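Local coordinates for protein amidase, hydantoinase/carbamoylase family (Burkholderia vietnamiensis, PDB 5I4M) that probably hydrolyses N-carbamoyl-L-amino acids, as a dimeric enzyme of the peptidase M20 family that binds two zinc ions per subunit, at residues D399-S402 with H403-I406; H211-Q214 with G215-L218. All blocks are in the same frame, centred on the assembly; numbering follows the deposited sequence. Where two conformers were deposited one is given.

Contact 1 of 2, residues D399-S402 with H403-I406; sequences DGIS and HNEI. With ZN (zinc ion), chain D; 3PG (3-phosphoglyceric acid), chain E.
Ile401, in the conformer modelled here, lays its CG1 branch against the side chain of Asn404, with Ile401 CG1 3.7 Å from Asn404 CB; CD1, which may move in the alternative conformer, then lies near the amide. The torsion (chi1 -174°) puts CG1 beside the carbonyl carbon, facing Asn404. The CG2 branch of Ile401 separately meets Ile406, at 4.1 Å from Ile406 CG1, so the contacts fall three and five positions on. Asn404 is fixed at both ends of its amide. Its OD1 accepts the backbone N of Ile406 at 3.0 Å, an almost straight bond (172°) that arrives in the carbonyl plane on a lone pair, and this closes an Asx turn; its ND2 donates to the backbone O of Glu245 of the second subunit. The turn belongs to the loop between strand 390-395 and helix 411-429, which carries a zinc ligand of the M20 dinuclear centre. His403 NE2 binds one zinc ion at 2.1 Å, in a site that Asp115 and Glu150 share, and the 3-phosphoglyceric acid phosphate adds O3P at 2.0 Å and O2P at 2.3 Å. The ring's rotation is fixed further by a bond from His403 ND1 to Asn296 O and a stack with His247, both of the second subunit, while Ser402 OG, 3.8 Å from His403 CD2, is itself hydrogen-bonded to Glu407.

Contact 2 of 2, residues H211-Q214 with G215-L218; sequences HIEQ and GPIL. With ZN (zinc ion), chain C; 3PG (3-phosphoglyceric acid), chain E.
Glu213 sends an extended side chain forward past Gly215 to the start of helix 217-220, where its carboxylate takes two successive backbone N-H groups. With CG anti to the backbone N (chi1 179°), the straight chain beyond it carries the carboxylate there. Glu213 OE1 accepts from Ile217 N at 3.0 Å through its syn lone pair, with an N-H...O angle of 152°. Glu213 OE2 is met on its syn side by Leu218 N at 2.8 Å, somewhat out of the carboxylate plane but straighter, at 165°. These two N-H groups would probably stabilise the negative charge. The backbone O of Gly215 sits over the face of the carboxylate, 3.0 Å from Glu213 CD, a close approach of acceptors. Leu218 CG closes on the same group, 3.2 Å from Glu213 OE2.

The extended side chain of Gln214 reaches the phosphate, giving NE2 to O3P of 3-phosphoglyceric acid at 2.9 Å. His211 NE2 binds, at 2.2 Å, the zinc ion that His104 and Asp115 also bind, and His211 ND1 donates to Ile212 O at 2.8 Å, which holds the ring. Strand 206-212 thus turns into helix 217-220, with Glu213 and Leu218 packed on Phe394 of strand 390-395 and Ile217 on Ile373 of strand 370-375.

Overall arrangement
Contact 2 precedes contact 1 in the chain, yet their centres are only 10 Å apart, and the two supply ligands to different zinc ions of one dinuclear centre. Asp115 joins both sites, and the phosphate of 3-phosphoglyceric acid lies across them, its O2P bound to each metal. A direct tie runs between the loops: Ser402 OG and Gln214 NE2 are 3.1 Å apart, a probable hydrogen bond, so Ser402 also contacts the amide that holds the phosphate. Away from the metals, Gly400 CA packs 4.2 Å from Pro216 CB. The second subunit touches both contacts and adds His247 and Asn296 to the ligand pocket.

Contact 1 of 2, residues D399-S402 with H403-I406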
loop_
_atom_site.group_PDB
_atom_site.type_symbol
_atom_site.label_atom_id
_atom_site.label_comp_id
_atom_site.label_asym_id
_atom_site.label_seq_id
_atom_site.Cartn_x
_atom_site.Cartn_y
_atom_site.Cartn_z
ATOM N N ASP A 399 -21.857 -19.925 -4.302
ATOM C CA ASP A 399 -21.072 -19.921 -3.071
ATOM C C ASP A 399 -21.189 -18.594 -2.332
ATOM O O ASP A 399 -20.405 -18.310 -1.415
ATOM C CB ASP A 399 -19.601 -20.264 -3.351
ATOM C CG ASP A 399 -19.435 -21.655 -3.956
ATOM O OD1 ASP A 399 -20.212 -22.560 -3.592
ATOM O OD2 ASP A 399 -18.546 -21.840 -4.812
ATOM N N GLY A 400 -22.180 -17.790 -2.716
ATOM C CA GLY A 400 -22.430 -16.492 -2.130
ATOM C C GLY A 400 -21.313 -15.483 -2.256
ATOM O O GLY A 400 -21.291 -14.512 -1.499
ATOM N N ILE A 401 -20.393 -15.644 -3.207
ATOM C CA ILE A 401 -19.232 -14.767 -3.252
ATOM C C ILE A 401 -19.487 -13.611 -4.209
ATOM O O ILE A 401 -20.069 -13.771 -5.292
ATOM C CB ILE A 401 -17.946 -15.533 -3.618
ATOM C CG1 ILE A 401 -16.742 -14.586 -3.497
ATOM C CG2 ILE A 401 -18.046 -16.130 -4.998
ATOM C CD1 ILE A 401 -15.561 -15.168 -2.739
ATOM N N SER A 402 -19.050 -12.429 -3.795
ATOM C CA SER A 402 -19.074 -11.238 -4.619
ATOM C C SER A 402 -17.837 -10.435 -4.263
ATOM O O SER A 402 -17.158 -10.719 -3.270
ATOM C CB SER A 402 -20.358 -10.431 -4.410
ATOM O OG SER A 402 -20.409 -9.328 -5.294
ATOM N N HIS A 403 -17.534 -9.442 -5.097
ATOM C CA HIS A 403 -16.298 -8.666 -4.996
ATOM C C HIS A 403 -15.067 -9.559 -5.134
ATOM O O HIS A 403 -13.994 -9.260 -4.605
ATOM C CB HIS A 403 -16.272 -7.836 -3.708
ATOM C CG HIS A 403 -17.183 -6.644 -3.779
ATOM N ND1 HIS A 403 -17.160 -5.614 -2.865
ATOM C CD2 HIS A 403 -18.138 -6.320 -4.687
ATOM C CE1 HIS A 403 -18.064 -4.708 -3.203
ATOM N NE2 HIS A 403 -18.670 -5.112 -4.307
ATOM N N ASN A 404 -15.239 -10.640 -5.896
ATOM C CA ASN A 404 -14.198 -11.565 -6.321
ATOM C C ASN A 404 -14.504 -11.898 -7.777
ATOM O O ASN A 404 -15.672 -11.965 -8.166
ATOM C CB ASN A 404 -14.191 -12.831 -5.432
ATOM C CG ASN A 404 -13.030 -13.786 -5.736
ATOM O OD1 ASN A 404 -12.838 -14.230 -6.871
ATOM N ND2 ASN A 404 -12.261 -14.120 -4.698
ATOM N N GLU A 405 -13.462 -12.061 -8.588
ATOM C CA GLU A 405 -13.667 -12.251 -10.020
ATOM C C GLU A 405 -14.357 -13.571 -10.364
ATOM O O GLU A 405 -14.851 -13.713 -11.489
ATOM C CB GLU A 405 -12.321 -12.143 -10.731
ATOM C CG GLU A 405 -11.724 -10.747 -10.626
ATOM C CD GLU A 405 -10.217 -10.734 -10.712
ATOM O OE1 GLU A 405 -9.679 -10.838 -11.831
ATOM O OE2 GLU A 405 -9.567 -10.611 -9.657
ATOM N N ILE A 406 -14.426 -14.524 -9.426
ATOM C CA ILE A 406 -15.142 -15.772 -9.664
ATOM C C ILE A 406 -16.627 -15.669 -9.347
ATOM O O ILE A 406 -17.329 -16.683 -9.414
ATOM C CB ILE A 406 -14.554 -16.943 -8.847
ATOM C CG1 ILE A 406 -14.794 -16.718 -7.353
ATOM C CG2 ILE A 406 -13.071 -17.136 -9.168
ATOM C CD1 ILE A 406 -14.327 -17.854 -6.481
HETATM ZN ZN ZN D . -20.222 -4.152 -5.431
HETATM C C1 3PG E . -21.329 -1.829 -0.498
HETATM O O1 3PG E . -20.144 -2.117 -0.253
HETATM O O2 3PG E . -22.292 -2.389 0.071
HETATM C C2 3PG E . -21.593 -0.760 -1.518
HETATM O O3 3PG E . -22.912 -0.215 -1.339
HETATM C C3 3PG E . -21.493 -1.383 -2.892
HETATM O O1P 3PG E . -22.534 -2.350 -3.047
HETATM P P 3PG E . -22.434 -3.441 -4.264
HETATM O O2P 3PG E . -22.029 -2.669 -5.497
HETATM O O3P 3PG E . -21.353 -4.406 -3.796
HETATM O O4P 3PG E . -23.859 -4.019 -4.348
#

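Contact 2 of 2, residues H211-Q214 with G215-L218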
loop_
_atom_site.group_PDB
_atom_site.type_symbol
_atom_site.label_atom_id
_atom_site.label_comp_id
_atom_site.label_asym_id
_atom_site.label_seq_id
_atom_site.Cartn_x
_atom_site.Cartn_y
_atom_site.Cartn_z
ATOM N N HIS A 211 -30.706 -7.425 -8.254
ATOM C CA HIS A 211 -29.293 -7.564 -7.893
ATOM C C HIS A 211 -29.019 -8.990 -7.437
ATOM O O HIS A 211 -29.915 -9.673 -6.941
ATOM C CB HIS A 211 -28.933 -6.588 -6.768
ATOM C CG HIS A 211 -27.493 -6.183 -6.740
ATOM N ND1 HIS A 211 -26.489 -7.020 -6.298
ATOM C CD2 HIS A 211 -26.893 -5.012 -7.068
ATOM C CE1 HIS A 211 -25.330 -6.380 -6.361
ATOM N NE2 HIS A 211 -25.548 -5.163 -6.827
ATOM N N ILE A 212 -27.773 -9.447 -7.597
ATOM C CA ILE A 212 -27.421 -10.723 -6.987
ATOM C C ILE A 212 -27.310 -10.524 -5.479
ATOM O O ILE A 212 -26.997 -9.425 -4.995
ATOM C CB ILE A 212 -26.118 -11.314 -7.561
ATOM C CG1 ILE A 212 -24.964 -10.321 -7.409
ATOM C CG2 ILE A 212 -26.303 -11.723 -9.023
ATOM C CD1 ILE A 212 -23.605 -10.993 -7.416
ATOM N N GLU A 213 -27.551 -11.600 -4.727
ATOM C CA GLU A 213 -27.578 -11.496 -3.268
ATOM C C GLU A 213 -26.246 -11.009 -2.694
ATOM O O GLU A 213 -26.226 -10.224 -1.734
ATOM C CB GLU A 213 -27.939 -12.844 -2.654
ATOM C CG GLU A 213 -27.959 -12.779 -1.128
ATOM C CD GLU A 213 -28.008 -14.148 -0.487
ATOM O OE1 GLU A 213 -27.554 -14.279 0.664
ATOM O OE2 GLU A 213 -28.481 -15.092 -1.140
ATOM N N GLN A 214 -25.130 -11.501 -3.239
ATOM C CA GLN A 214 -23.777 -11.256 -2.745
ATOM C C GLN A 214 -23.514 -11.951 -1.415
ATOM O O GLN A 214 -22.542 -11.627 -0.723
ATOM C CB GLN A 214 -23.480 -9.756 -2.636
ATOM C CG GLN A 214 -23.685 -9.043 -3.965
ATOM C CD GLN A 214 -23.427 -7.564 -3.861
ATOM O OE1 GLN A 214 -24.213 -6.841 -3.255
ATOM N NE2 GLN A 214 -22.327 -7.101 -4.456
ATOM N N GLY A 215 -24.369 -12.901 -1.057
ATOM C CA GLY A 215 -24.174 -13.758 0.089
ATOM C C GLY A 215 -24.753 -15.131 -0.197
ATOM O O GLY A 215 -25.352 -15.359 -1.253
ATOM N N PRO A 216 -24.623 -16.058 0.752
ATOM C CA PRO A 216 -24.851 -17.481 0.463
ATOM C C PRO A 216 -26.255 -18.003 0.728
ATOM O O PRO A 216 -26.494 -19.189 0.472
ATOM C CB PRO A 216 -23.860 -18.152 1.417
ATOM C CG PRO A 216 -23.937 -17.266 2.644
ATOM C CD PRO A 216 -24.011 -15.854 2.079
ATOM N N ILE A 217 -27.173 -17.164 1.219
ATOM C CA ILE A 217 -28.418 -17.656 1.817
ATOM C C ILE A 217 -29.334 -18.266 0.768
ATOM O O ILE A 217 -29.828 -19.387 0.935
ATOM C CB ILE A 217 -29.124 -16.520 2.579
ATOM C CG1 ILE A 217 -28.274 -16.092 3.783
ATOM C CG2 ILE A 217 -30.519 -16.939 3.018
ATOM C CD1 ILE A 217 -28.773 -14.818 4.452
ATOM N N LEU A 218 -29.634 -17.521 -0.299
ATOM C CA LEU A 218 -30.598 -18.025 -1.269
ATOM C C LEU A 218 -30.118 -19.329 -1.894
ATOM O O LEU A 218 -30.901 -20.273 -2.049
ATOM C CB LEU A 218 -30.867 -16.981 -2.351
ATOM C CG LEU A 218 -31.532 -15.697 -1.870
ATOM C CD1 LEU A 218 -31.655 -14.698 -3.036
ATOM C CD2 LEU A 218 -32.902 -16.016 -1.262
HETATM ZN ZN ZN C . -23.900 -3.677 -6.522
HETATM C C1 3PG E . -21.329 -1.829 -0.498
HETATM O O1 3PG E . -20.144 -2.117 -0.253
HETATM O O2 3PG E . -22.292 -2.389 0.071
HETATM C C2 3PG E . -21.593 -0.760 -1.518
HETATM O O3 3PG E . -22.912 -0.215 -1.339
HETATM C C3 3PG E . -21.493 -1.383 -2.892
HETATM O O1P 3PG E . -22.534 -2.350 -3.047
HETATM P P 3PG E . -22.434 -3.441 -4.264
HETATM O O2P 3PG E . -22.029 -2.669 -5.497
HETATM O O3P 3PG E . -21.353 -4.406 -3.796
HETATM O O4P 3PG E . -23.859 -4.019 -4.348
HETATM O O HOH W 1 -25.416 -2.237 -5.887
#